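Local structure of hypothetical sugar ABC-transporter sugar binding protein (Arthrobacter globiformis, 7BVT) at residues 107-112 / 301-306; 148-153 / 177-182; 154-159 / 169-174. The protein binds cyclic alpha-maltosyl-1,6-maltose and, as the solute-binding component of an ABC transporter, probably hands this sugar on for import. One frame throughout, in Å; residues are numbered along the deposited sequence.

Contact 1: 107-112 / 301-306; sequences NGRIPD and VFENSD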
loop_
_atom_site.group_PDB
_atom_site.type_symbol
_atom_site.label_atom_id
_atom_site.label_comp_id
_atom_site.label_asym_id
_atom_site.label_seq_id
_atom_site.Cartn_x
_atom_site.Cartn_y
_atom_site.Cartn_z
ATOM N N ASN A 107 22.375 -3.593 -1.733
ATOM C CA ASN A 107 23.375 -2.718 -1.111
ATOM C C ASN A 107 24.724 -2.948 -1.777
ATOM O O ASN A 107 25.086 -4.075 -2.031
ATOM C CB ASN A 107 23.527 -3.017 0.365
ATOM C CG ASN A 107 22.338 -2.565 1.169
ATOM O OD1 ASN A 107 21.772 -1.501 0.919
ATOM N ND2 ASN A 107 22.009 -3.382 2.175
ATOM N N GLY A 108 25.382 -1.850 -2.109
ATOM C CA GLY A 108 26.645 -1.890 -2.854
ATOM C C GLY A 108 26.446 -2.038 -4.348
ATOM O O GLY A 108 27.462 -2.031 -5.073
ATOM N N ARG A 109 25.202 -2.154 -4.815
ATOM C CA ARG A 109 24.898 -2.271 -6.280
ATOM C C ARG A 109 24.139 -1.019 -6.718
ATOM O O ARG A 109 24.465 -0.428 -7.735
ATOM C CB ARG A 109 24.118 -3.556 -6.552
ATOM C CG ARG A 109 24.840 -4.839 -6.150
ATOM C CD ARG A 109 24.220 -6.103 -6.729
ATOM N NE ARG A 109 24.614 -7.312 -5.950
ATOM C CZ ARG A 109 25.729 -7.994 -6.148
ATOM N NH1 ARG A 109 26.537 -7.693 -7.144
ATOM N NH2 ARG A 109 26.020 -9.040 -5.401
ATOM N N ILE A 110 23.156 -0.618 -5.968
ATOM C CA ILE A 110 22.451 0.676 -6.167
ATOM C C ILE A 110 23.170 1.717 -5.332
ATOM O O ILE A 110 23.524 1.411 -4.185
ATOM C CB ILE A 110 20.959 0.511 -5.802
ATOM C CG1 ILE A 110 20.331 -0.579 -6.676
ATOM C CG2 ILE A 110 20.240 1.837 -5.853
ATOM C CD1 ILE A 110 18.845 -0.809 -6.414
ATOM N N PRO A 111 23.367 2.951 -5.804
ATOM C CA PRO A 111 24.136 3.929 -5.039
ATOM C C PRO A 111 23.561 4.134 -3.638
ATOM O O PRO A 111 22.347 4.203 -3.414
ATOM C CB PRO A 111 24.022 5.223 -5.851
ATOM C CG PRO A 111 23.917 4.689 -7.254
ATOM C CD PRO A 111 22.992 3.508 -7.114
ATOM N N ASP A 112 24.460 4.214 -2.673
ATOM C CA ASP A 112 24.076 4.428 -1.276
ATOM C C ASP A 112 23.129 5.623 -1.157
ATOM O O ASP A 112 22.073 5.541 -0.422
ATOM C CB ASP A 112 25.307 4.659 -0.401
ATOM C CG ASP A 112 26.413 3.609 -0.382
ATOM O OD1 ASP A 112 26.270 2.490 -0.917
ATOM O OD2 ASP A 112 27.442 3.902 0.252
ATOM N N VAL A 301 16.224 -8.603 -7.583
ATOM C CA VAL A 301 17.220 -9.182 -8.544
ATOM C C VAL A 301 17.525 -10.597 -8.101
ATOM O O VAL A 301 17.969 -10.787 -6.960
ATOM C CB VAL A 301 18.482 -8.329 -8.631
ATOM C CG1 VAL A 301 19.578 -9.018 -9.442
ATOM C CG2 VAL A 301 18.203 -6.929 -9.104
ATOM N N PHE A 302 17.250 -11.596 -8.926
ATOM C CA PHE A 302 17.600 -12.988 -8.607
ATOM C C PHE A 302 19.119 -13.161 -8.826
ATOM O O PHE A 302 19.644 -12.717 -9.864
ATOM C CB PHE A 302 16.822 -13.995 -9.462
ATOM C CG PHE A 302 15.395 -14.157 -9.035
ATOM C CD1 PHE A 302 15.088 -14.880 -7.895
ATOM C CD2 PHE A 302 14.376 -13.515 -9.715
ATOM C CE1 PHE A 302 13.772 -15.020 -7.494
ATOM C CE2 PHE A 302 13.058 -13.642 -9.293
ATOM C CZ PHE A 302 12.777 -14.379 -8.178
ATOM N N GLU A 303 19.821 -13.740 -7.860
ATOM C CA GLU A 303 21.303 -13.816 -7.911
ATOM C C GLU A 303 21.750 -14.784 -9.000
ATOM O O GLU A 303 21.273 -15.910 -9.020
ATOM C CB GLU A 303 21.865 -14.291 -6.590
ATOM C CG GLU A 303 23.332 -13.940 -6.491
ATOM C CD GLU A 303 23.721 -13.895 -5.040
ATOM O OE1 GLU A 303 23.659 -14.967 -4.406
ATOM O OE2 GLU A 303 23.944 -12.777 -4.544
ATOM N N ASN A 304 22.656 -14.294 -9.837
ATOM C CA ASN A 304 23.354 -14.990 -10.940
ATOM C C ASN A 304 24.853 -14.769 -10.679
ATOM O O ASN A 304 25.280 -15.100 -9.554
ATOM C CB ASN A 304 22.782 -14.503 -12.275
ATOM C CG ASN A 304 21.365 -14.993 -12.524
ATOM O OD1 ASN A 304 20.408 -14.204 -12.643
ATOM N ND2 ASN A 304 21.240 -16.298 -12.685
ATOM N N SER A 305 25.622 -14.198 -11.609
ATOM C CA SER A 305 27.031 -13.772 -11.363
ATOM C C SER A 305 27.050 -12.340 -10.810
ATOM O O SER A 305 26.033 -11.655 -10.965
ATOM C CB SER A 305 27.836 -13.872 -12.615
ATOM O OG SER A 305 27.472 -12.831 -13.509
ATOM N N ASP A 306 28.158 -11.876 -10.216
ATOM C CA ASP A 306 28.231 -10.482 -9.684
ATOM C C ASP A 306 28.074 -9.513 -10.869
ATOM O O ASP A 306 27.550 -8.429 -10.635
ATOM C CB ASP A 306 29.517 -10.170 -8.899
ATOM C CG ASP A 306 29.766 -10.985 -7.637
ATOM O OD1 ASP A 306 28.814 -11.268 -6.891
ATOM O OD2 ASP A 306 30.942 -11.287 -7.376
HETATM O O HOH W 1 24.260 -10.372 -3.329
#
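R109 reaches across a solvent-facing seam between two loops and sets its guanidinium among the acidic groups of D306 and E303. The link to D306 is a long salt bridge, R109 NH2 standing 3.9 Å from D306 OD1. The two side chains cross at about a right angle, with the guanidinium and carboxylate planes 27° apart. R109 NH1 meanwhile lies 3.7 Å from the backbone O of D306, approaching obliquely. From CG to NE the arginine chain runs extended, and this length spans the gap, since the CA atoms of R109 and D306 are 9.5 Å apart.

The loop 301-306 carries the chain from strand 292-301 into helix 306-319, one of the strand-to-helix connections of this solute-binding-protein fold; S305 is its N-cap residue and D306 opens the helix. Loop 107-112, which follows helix 94-100, leads into helix 112-117, with P111 at its N-cap position. The stronger partner of the arginine lies further along helix 306-319, where D310 takes a salt bridge from NH1, so the guanidinium is held chiefly against the first turns of that helix.

E303 joins through water. Its OE2 is 4.4 Å from R109 NH2 and well out of the guanidinium plane, an attraction of charges alone. A water at the guanidinium edge, in plane, accepts from R109 NH2 at 3.0 Å and donates to E303 OE2 at 2.7 Å.

Contact 2: 148-153 / 177-182; sequences KTLFAE and DETGKP
L150 puts a single methyl, CD1, against both the methyl and the hydroxyl oxygen of T179, meeting a residue whose OG1 is already engaged in a turn of its own backbone. The closest approach is L150 CD1 to T179 CG2, 3.7 Å, and T179 OG1 follows at 4.0 Å from the same methyl. With CG anti to the backbone N (chi1 -176°), the leucine sends its branches from helix 148-153 toward the end of helix 165-179.

That end is where the motif lies. T179 OG1 accepts from the backbone N of K181 at 3.1 Å, an ST turn, while G180 between them leaves the helix with positive phi. The hydroxyl is also hydrogen-bonded to the backbone O of I175, one turn earlier, so OG1 ties the last helical turn to the outgoing loop. Replacing T179 by an alanine removes OG1 and CG2, and is likely to leave the K181 amide and the I175 carbonyl without this partner and a gap beside L150 CD1.

K181 runs extended beyond CG and crosses the leucine at a slant, its CD 4.1 Å from L150 CD1 and equally far from L150 CD2. The ammonium continues toward E153 on helix 148-153. A water bridges the opposite charges, donating to E153 OE1 at 2.9 Å and accepting from K181 NZ at 2.8 Å; directly, E153 OE1 and K181 NZ are 5.1 Å apart.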
loop_
_atom_site.group_PDB
_atom_site.type_symbol
_atom_site.label_atom_id
_atom_site.label_comp_id
_atom_site.label_asym_id
_atom_site.label_seq_id
_atom_site.Cartn_x
_atom_site.Cartn_y
_atom_site.Cartn_z
ATOM N N LYS A 148 -18.324 15.477 -1.874
ATOM C CA LYS A 148 -18.567 16.862 -1.444
ATOM C C LYS A 148 -20.065 17.161 -1.568
ATOM O O LYS A 148 -20.596 17.914 -0.725
ATOM C CB LYS A 148 -17.744 17.836 -2.293
ATOM C CG LYS A 148 -16.238 17.657 -2.223
ATOM C CD LYS A 148 -15.521 18.944 -2.682
ATOM C CE LYS A 148 -14.033 18.739 -2.900
ATOM N NZ LYS A 148 -13.398 20.006 -3.320
ATOM N N THR A 149 -20.735 16.643 -2.597
ATOM C CA THR A 149 -22.170 16.966 -2.821
ATOM C C THR A 149 -22.986 16.408 -1.647
ATOM O O THR A 149 -23.845 17.138 -1.076
ATOM C CB THR A 149 -22.688 16.391 -4.136
ATOM O OG1 THR A 149 -21.806 17.017 -5.086
ATOM C CG2 THR A 149 -24.174 16.675 -4.326
ATOM N N LEU A 150 -22.702 15.165 -1.248
ATOM C CA LEU A 150 -23.449 14.542 -0.127
ATOM C C LEU A 150 -23.129 15.249 1.194
ATOM O O LEU A 150 -24.048 15.445 2.004
ATOM C CB LEU A 150 -23.113 13.058 -0.055
ATOM C CG LEU A 150 -23.910 12.285 1.000
ATOM C CD1 LEU A 150 -25.391 12.521 0.823
ATOM C CD2 LEU A 150 -23.624 10.812 0.910
ATOM N N PHE A 151 -21.860 15.570 1.470
ATOM C CA PHE A 151 -21.465 16.396 2.635
ATOM C C PHE A 151 -22.282 17.686 2.665
ATOM O O PHE A 151 -22.848 18.030 3.672
ATOM C CB PHE A 151 -20.009 16.811 2.596
ATOM C CG PHE A 151 -19.049 15.914 3.344
ATOM C CD1 PHE A 151 -19.037 14.543 3.153
ATOM C CD2 PHE A 151 -18.156 16.499 4.203
ATOM C CE1 PHE A 151 -18.176 13.752 3.919
ATOM C CE2 PHE A 151 -17.234 15.707 4.885
ATOM C CZ PHE A 151 -17.258 14.348 4.712
ATOM N N ALA A 152 -22.399 18.355 1.523
ATOM C CA ALA A 152 -23.107 19.653 1.471
ATOM C C ALA A 152 -24.601 19.422 1.722
ATOM O O ALA A 152 -25.196 20.237 2.459
ATOM C CB ALA A 152 -22.800 20.313 0.137
ATOM N N GLU A 153 -25.178 18.374 1.153
ATOM C CA GLU A 153 -26.601 18.004 1.334
ATOM C C GLU A 153 -26.888 17.778 2.816
ATOM O O GLU A 153 -27.994 18.119 3.268
ATOM C CB GLU A 153 -26.982 16.765 0.557
ATOM C CG GLU A 153 -28.499 16.626 0.404
ATOM C CD GLU A 153 -28.982 15.501 -0.512
ATOM O OE1 GLU A 153 -28.145 14.830 -1.146
ATOM O OE2 GLU A 153 -30.231 15.297 -0.574
ATOM N N ASP A 177 -28.086 10.808 9.580
ATOM C CA ASP A 177 -29.300 11.431 10.204
ATOM C C ASP A 177 -30.028 12.225 9.107
ATOM O O ASP A 177 -31.271 12.123 8.997
ATOM C CB ASP A 177 -28.931 12.296 11.417
ATOM C CG ASP A 177 -28.559 11.503 12.655
ATOM O OD1 ASP A 177 -28.744 10.290 12.656
ATOM O OD2 ASP A 177 -28.043 12.109 13.561
ATOM N N GLU A 178 -29.294 13.019 8.329
ATOM C CA GLU A 178 -29.863 13.982 7.357
ATOM C C GLU A 178 -30.198 13.304 6.033
ATOM O O GLU A 178 -31.132 13.773 5.398
ATOM C CB GLU A 178 -28.918 15.163 7.148
ATOM C CG GLU A 178 -28.751 16.034 8.375
ATOM C CD GLU A 178 -29.998 16.751 8.913
ATOM O OE1 GLU A 178 -30.963 16.905 8.168
ATOM O OE2 GLU A 178 -29.981 17.167 10.072
ATOM N N THR A 179 -29.525 12.234 5.598
ATOM C CA THR A 179 -29.733 11.670 4.232
ATOM C C THR A 179 -30.149 10.200 4.206
ATOM O O THR A 179 -30.471 9.711 3.098
ATOM C CB THR A 179 -28.501 11.824 3.337
ATOM O OG1 THR A 179 -27.504 10.861 3.729
ATOM C CG2 THR A 179 -27.955 13.220 3.438
ATOM N N GLY A 180 -30.051 9.494 5.328
ATOM C CA GLY A 180 -30.280 8.044 5.400
ATOM C C GLY A 180 -29.133 7.228 4.799
ATOM O O GLY A 180 -29.209 6.014 4.784
ATOM N N LYS A 181 -28.069 7.874 4.335
ATOM C CA LYS A 181 -26.958 7.164 3.685
ATOM C C LYS A 181 -25.811 6.954 4.685
ATOM O O LYS A 181 -25.554 7.798 5.566
ATOM C CB LYS A 181 -26.504 7.983 2.478
ATOM C CG LYS A 181 -27.497 7.982 1.328
ATOM C CD LYS A 181 -27.181 8.932 0.213
ATOM C CE LYS A 181 -28.328 9.016 -0.785
ATOM N NZ LYS A 181 -27.996 9.825 -1.991
ATOM N N PRO A 182 -25.024 5.865 4.508
ATOM C CA PRO A 182 -23.840 5.663 5.348
ATOM C C PRO A 182 -22.918 6.870 5.209
ATOM O O PRO A 182 -22.696 7.322 4.074
ATOM C CB PRO A 182 -23.141 4.408 4.786
ATOM C CG PRO A 182 -24.177 3.760 3.907
ATOM C CD PRO A 182 -25.072 4.883 3.428
HETATM O O HOH W 2 -28.815 12.093 -0.480
#

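Contact 3: 154-159 / 169-174; sequences AGLDPE and KAAGQT
L156 straddles one flank of helix 165-179, its two methyls divided between residues of successive turns. L156 CD1 lies 3.8 Å from the backbone O of A171 and about as far from its CB. CD2 turns to T174, where it lies 3.9 Å from T174 CG2. Two torsions produce this fork: chi1 of -52° places CG anti to the carbonyl carbon and beside the backbone N, and chi2 of 179° carries one branch straight on, leaving the second to diverge toward the threonine.

The conformation of T174 answers that of the leucine. With OG1 beside the backbone N (chi1 -65°), the methyl CG2 is left anti to that N, on the side of the loop, touching L156 CD2 and packing 3.3 Å from the backbone O of A154. The CB of A154 points toward the helix and lies 4.3 Å from T174 CG2. On the threonine's other branch, T174 OG1 is 3.2 Å from the backbone O of A170 within its own helix.

The loop gets its shape from a Schellman motif that ends helix 148-153: G155 takes positive phi, where a side chain would jam against the preceding carbonyl O, and the chain turns so that A154 and L156 both face helix 165-179. The loop joins helix 148-153 to helix 165-179, and L156 also touches F151 and I175. Beyond the leucine, D157 OD1 accepts from the backbone N of E159 at 2.9 Å in an Asx turn, the amide coming from above the carboxylate plane.

Across the contact the chemistry is that of methyl groups against methyls and carbonyl oxygens, so loop and helix are probably held by close fit and dispersion, while the Schellman motif and the Asx turn shape the loop.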
loop_
_atom_site.group_PDB
_atom_site.type_symbol
_atom_site.label_atom_id
_atom_site.label_comp_id
_atom_site.label_asym_id
_atom_site.label_seq_id
_atom_site.Cartn_x
_atom_site.Cartn_y
_atom_site.Cartn_z
ATOM N N ALA A 154 -25.909 17.273 3.559
ATOM C CA ALA A 154 -26.117 16.920 4.977
ATOM C C ALA A 154 -25.925 18.139 5.850
ATOM O O ALA A 154 -26.023 17.987 7.064
ATOM C CB ALA A 154 -25.175 15.783 5.350
ATOM N N GLY A 155 -25.527 19.295 5.311
ATOM C CA GLY A 155 -25.242 20.486 6.122
ATOM C C GLY A 155 -23.805 20.578 6.569
ATOM O O GLY A 155 -23.539 21.448 7.401
ATOM N N LEU A 156 -22.899 19.712 6.038
ATOM C CA LEU A 156 -21.445 19.880 6.284
ATOM C C LEU A 156 -20.831 20.847 5.285
ATOM O O LEU A 156 -21.362 20.982 4.162
ATOM C CB LEU A 156 -20.780 18.512 6.185
ATOM C CG LEU A 156 -21.419 17.423 7.033
ATOM C CD1 LEU A 156 -20.686 16.122 6.826
ATOM C CD2 LEU A 156 -21.416 17.871 8.494
ATOM N N ASP A 157 -19.708 21.413 5.666
ATOM C CA ASP A 157 -18.842 22.231 4.769
ATOM C C ASP A 157 -18.188 21.260 3.796
ATOM O O ASP A 157 -17.404 20.388 4.203
ATOM C CB ASP A 157 -17.864 23.068 5.578
ATOM C CG ASP A 157 -16.931 23.934 4.755
ATOM O OD1 ASP A 157 -16.853 23.729 3.518
ATOM O OD2 ASP A 157 -16.204 24.687 5.381
ATOM N N PRO A 158 -18.488 21.344 2.476
ATOM C CA PRO A 158 -17.915 20.406 1.509
ATOM C C PRO A 158 -16.388 20.520 1.325
ATOM O O PRO A 158 -15.856 19.620 0.656
ATOM C CB PRO A 158 -18.687 20.783 0.221
ATOM C CG PRO A 158 -18.898 22.268 0.392
ATOM C CD PRO A 158 -19.339 22.378 1.833
ATOM N N GLU A 159 -15.741 21.527 1.918
ATOM C CA GLU A 159 -14.283 21.782 1.751
ATOM C C GLU A 159 -13.551 21.488 3.062
ATOM O O GLU A 159 -12.396 21.781 3.094
ATOM C CB GLU A 159 -14.021 23.238 1.311
ATOM C CG GLU A 159 -14.646 23.568 -0.025
ATOM C CD GLU A 159 -14.144 22.694 -1.143
ATOM O OE1 GLU A 159 -12.982 22.355 -1.100
ATOM O OE2 GLU A 159 -14.938 22.322 -2.023
ATOM N N LYS A 169 -16.758 10.398 13.163
ATOM C CA LYS A 169 -17.976 9.746 13.687
ATOM C C LYS A 169 -19.124 10.778 13.681
ATOM O O LYS A 169 -20.215 10.397 13.331
ATOM C CB LYS A 169 -17.713 9.208 15.100
ATOM C CG LYS A 169 -16.911 7.909 15.090
ATOM C CD LYS A 169 -16.588 7.380 16.442
ATOM C CE LYS A 169 -15.465 8.174 17.109
ATOM N NZ LYS A 169 -15.203 7.704 18.485
ATOM N N ALA A 170 -18.859 12.013 14.092
ATOM C CA ALA A 170 -19.909 13.076 14.215
ATOM C C ALA A 170 -20.372 13.517 12.819
ATOM O O ALA A 170 -21.597 13.534 12.536
ATOM C CB ALA A 170 -19.373 14.231 15.013
ATOM N N ALA A 171 -19.448 13.756 11.902
ATOM C CA ALA A 171 -19.833 14.127 10.513
ATOM C C ALA A 171 -20.558 12.970 9.855
ATOM O O ALA A 171 -21.539 13.195 9.152
ATOM C CB ALA A 171 -18.616 14.529 9.683
ATOM N N GLY A 172 -20.102 11.724 10.038
ATOM C CA GLY A 172 -20.821 10.592 9.467
ATOM C C GLY A 172 -22.212 10.473 10.057
ATOM O O GLY A 172 -23.090 10.045 9.310
ATOM N N GLN A 173 -22.348 10.709 11.353
ATOM C CA GLN A 173 -23.679 10.661 12.010
ATOM C C GLN A 173 -24.606 11.695 11.371
ATOM O O GLN A 173 -25.786 11.386 11.110
ATOM C CB GLN A 173 -23.547 10.874 13.506
ATOM C CG GLN A 173 -24.822 10.678 14.298
ATOM C CD GLN A 173 -25.249 9.236 14.343
ATOM O OE1 GLN A 173 -24.451 8.366 14.752
ATOM N NE2 GLN A 173 -26.488 8.972 13.937
ATOM N N THR A 174 -24.113 12.871 11.110
ATOM C CA THR A 174 -24.920 13.920 10.440
ATOM C C THR A 174 -25.356 13.444 9.057
ATOM O O THR A 174 -26.519 13.589 8.699
ATOM C CB THR A 174 -24.117 15.195 10.410
ATOM O OG1 THR A 174 -23.932 15.635 11.751
ATOM C CG2 THR A 174 -24.784 16.303 9.612
#

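How the contacts relate
Contacts 2 and 3 are neighbours, their centres 7 Å apart, and both draw on helix 165-179; contact 3 is nested in the loop that contact 2 closes. They are sewn together by a salt bridge from K148 NZ to E159 OE2 at 3.1 Å and by a probable hydrogen bond from L156 N to F151 O at 2.9 Å. Both are nested in the longer loop closed by contact 1, which stands on the opposite side of the chain's centre, its own centre 53 Å from that of contact 2 and 52 Å from that of contact 3. The glycan pocket, which includes D90, W264 and R371, draws no residue from the segments of these three contacts.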